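Local coordinates for acetylcholine-binding protein (PDB 2BJ0) that probably binds acetylcholine as a soluble pentamer resembling the extracellular ligand-binding domain of nicotinic acetylcholine receptors, at residues F31-I36 / V46-W51. Sequence-based numbering, arbitrary orientation.
Sequences FKLMNI and VEVVLW
M34 lies over one face of the W51 indole at a classic beta bulge in the antiparallel hairpin of strands 25-40 and 45-57, part of the immunoglobulin-like sandwich of this receptor-type domain. The bulge is defined by two bonds: M34 N donates to V49 O (2.8 Å), and V49 N donates to N35 O. M34 and N35 thus both face V49, and the register slips by one between the L33-L50 and N35-V49 pairs. Bends at chi2 (-64°) and chi3 (-67°) fold the methionine along the indole: M34 SD sits 3.7 Å from W51 CE2, over the five-membered ring, a Met-aromatic contact, while CG makes a CH-pi contact with the same ring. W51 also meets W142 of a neighbouring subunit edge-to-face; replacing the indole by an alanine is likely to deprive the M34 thioether of its aromatic platform and W142 of a ring partner. K32 NZ forms salt bridges with E163 and E156. The opposite face of the sheet packs against strands 170-183 and 190-202. There L33 crosses V48 at about a right angle; chi1 of -180° sets L33 CG trans to the backbone nitrogen and brings L33 CD1 against V48 CB at a tight 3.5 Å.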
loop_
_atom_site.group_PDB
_atom_site.type_symbol
_atom_site.label_atom_id
_atom_site.label_comp_id
_atom_site.label_asym_id
_atom_site.label_seq_id
_atom_site.Cartn_x
_atom_site.Cartn_y
_atom_site.Cartn_z
ATOM N N PHE A 31 1.068 -27.563 -3.097
ATOM C CA PHE A 31 1.266 -26.409 -3.948
ATOM C C PHE A 31 0.733 -26.691 -5.320
ATOM O O PHE A 31 0.705 -27.837 -5.766
ATOM C CB PHE A 31 2.758 -26.022 -4.043
ATOM C CG PHE A 31 3.372 -25.639 -2.738
ATOM C CD1 PHE A 31 3.301 -24.324 -2.279
ATOM C CD2 PHE A 31 4.048 -26.576 -1.973
ATOM C CE1 PHE A 31 3.859 -23.952 -1.082
ATOM C CE2 PHE A 31 4.617 -26.209 -0.774
ATOM C CZ PHE A 31 4.528 -24.883 -0.318
ATOM N N LYS A 32 0.319 -25.632 -5.994
ATOM C CA LYS A 32 -0.050 -25.698 -7.384
ATOM C C LYS A 32 0.748 -24.622 -8.111
ATOM O O LYS A 32 0.530 -23.417 -7.881
ATOM C CB LYS A 32 -1.556 -25.436 -7.568
ATOM C CG LYS A 32 -2.483 -26.446 -6.871
ATOM C CD LYS A 32 -2.569 -27.720 -7.703
ATOM C CE LYS A 32 -2.931 -28.878 -6.838
ATOM N NZ LYS A 32 -2.975 -30.143 -7.626
ATOM N N LEU A 33 1.659 -25.041 -8.990
ATOM C CA LEU A 33 2.355 -24.106 -9.842
ATOM C C LEU A 33 1.447 -23.829 -11.032
ATOM O O LEU A 33 1.203 -24.720 -11.823
ATOM C CB LEU A 33 3.752 -24.617 -10.256
ATOM C CG LEU A 33 4.613 -23.722 -11.163
ATOM C CD1 LEU A 33 4.920 -22.386 -10.478
ATOM C CD2 LEU A 33 5.929 -24.389 -11.554
ATOM N N MET A 34 0.927 -22.595 -11.107
ATOM C CA MET A 34 -0.096 -22.215 -12.090
ATOM C C MET A 34 0.455 -21.660 -13.397
ATOM O O MET A 34 -0.117 -21.882 -14.475
ATOM C CB MET A 34 -1.048 -21.179 -11.479
ATOM C CG MET A 34 -1.683 -21.612 -10.166
ATOM S SD MET A 34 -2.762 -23.044 -10.339
ATOM C CE MET A 34 -4.086 -22.356 -11.334
ATOM N N ASN A 35 1.539 -20.908 -13.288
ATOM C CA ASN A 35 2.077 -20.222 -14.415
ATOM C C ASN A 35 3.516 -19.747 -14.080
ATOM O O ASN A 35 3.842 -19.539 -12.923
ATOM C CB ASN A 35 1.206 -19.020 -14.742
ATOM C CG ASN A 35 1.341 -18.504 -16.148
ATOM O OD1 ASN A 35 2.202 -18.949 -16.905
ATOM N ND2 ASN A 35 0.477 -17.565 -16.525
ATOM N N ILE A 36 4.325 -19.591 -15.078
ATOM C CA ILE A 36 5.653 -18.986 -14.956
ATOM C C ILE A 36 5.452 -17.723 -15.736
ATOM O O ILE A 36 5.317 -17.780 -16.953
ATOM C CB ILE A 36 6.765 -19.832 -15.534
ATOM C CG1 ILE A 36 7.029 -21.073 -14.665
ATOM C CG2 ILE A 36 8.029 -19.004 -15.674
ATOM C CD1 ILE A 36 8.105 -21.976 -15.225
ATOM N N VAL A 46 13.034 -15.367 -12.004
ATOM C CA VAL A 46 11.812 -16.097 -12.399
ATOM C C VAL A 46 10.683 -15.658 -11.499
ATOM O O VAL A 46 10.908 -15.454 -10.303
ATOM C CB VAL A 46 12.014 -17.636 -12.238
ATOM C CG1 VAL A 46 10.704 -18.377 -12.413
ATOM C CG2 VAL A 46 13.028 -18.117 -13.290
ATOM N N GLU A 47 9.498 -15.462 -12.077
ATOM C CA GLU A 47 8.284 -15.123 -11.328
ATOM C C GLU A 47 7.274 -16.176 -11.712
ATOM O O GLU A 47 7.077 -16.457 -12.882
ATOM C CB GLU A 47 7.685 -13.747 -11.730
ATOM C CG GLU A 47 8.433 -12.502 -11.312
ATOM C CD GLU A 47 7.544 -11.243 -11.348
ATOM O OE1 GLU A 47 6.494 -11.231 -12.042
ATOM O OE2 GLU A 47 7.887 -10.255 -10.659
ATOM N N VAL A 48 6.639 -16.751 -10.706
ATOM C CA VAL A 48 5.644 -17.781 -10.892
ATOM C C VAL A 48 4.347 -17.328 -10.240
ATOM O O VAL A 48 4.360 -16.486 -9.355
ATOM C CB VAL A 48 6.090 -19.138 -10.224
ATOM C CG1 VAL A 48 7.378 -19.653 -10.832
ATOM C CG2 VAL A 48 6.224 -18.997 -8.731
ATOM N N VAL A 49 3.224 -17.882 -10.700
ATOM C CA VAL A 49 2.000 -17.904 -9.897
ATOM C C VAL A 49 1.862 -19.261 -9.212
ATOM O O VAL A 49 1.923 -20.313 -9.857
ATOM C CB VAL A 49 0.775 -17.587 -10.737
ATOM C CG1 VAL A 49 -0.515 -17.668 -9.889
ATOM C CG2 VAL A 49 0.918 -16.192 -11.332
ATOM N N LEU A 50 1.637 -19.212 -7.905
ATOM C CA LEU A 50 1.671 -20.386 -7.048
ATOM C C LEU A 50 0.496 -20.320 -6.074
ATOM O O LEU A 50 0.307 -19.297 -5.384
ATOM C CB LEU A 50 3.001 -20.377 -6.283
ATOM C CG LEU A 50 3.356 -21.518 -5.319
ATOM C CD1 LEU A 50 3.680 -22.826 -6.089
ATOM C CD2 LEU A 50 4.520 -21.131 -4.408
ATOM N N TRP A 51 -0.327 -21.373 -6.026
ATOM C CA TRP A 51 -1.232 -21.547 -4.893
ATOM C C TRP A 51 -0.541 -22.386 -3.846
ATOM O O TRP A 51 0.048 -23.407 -4.187
ATOM C CB TRP A 51 -2.500 -22.286 -5.306
ATOM C CG TRP A 51 -3.296 -21.666 -6.392
ATOM C CD1 TRP A 51 -3.072 -20.451 -7.034
ATOM C CD2 TRP A 51 -4.487 -22.206 -6.969
ATOM N NE1 TRP A 51 -4.069 -20.224 -7.960
ATOM C CE2 TRP A 51 -4.948 -21.277 -7.943
ATOM C CE3 TRP A 51 -5.223 -23.389 -6.768
ATOM C CZ2 TRP A 51 -6.087 -21.505 -8.711
ATOM C CZ3 TRP A 51 -6.376 -23.604 -7.539
ATOM C CH2 TRP A 51 -6.789 -22.663 -8.485
#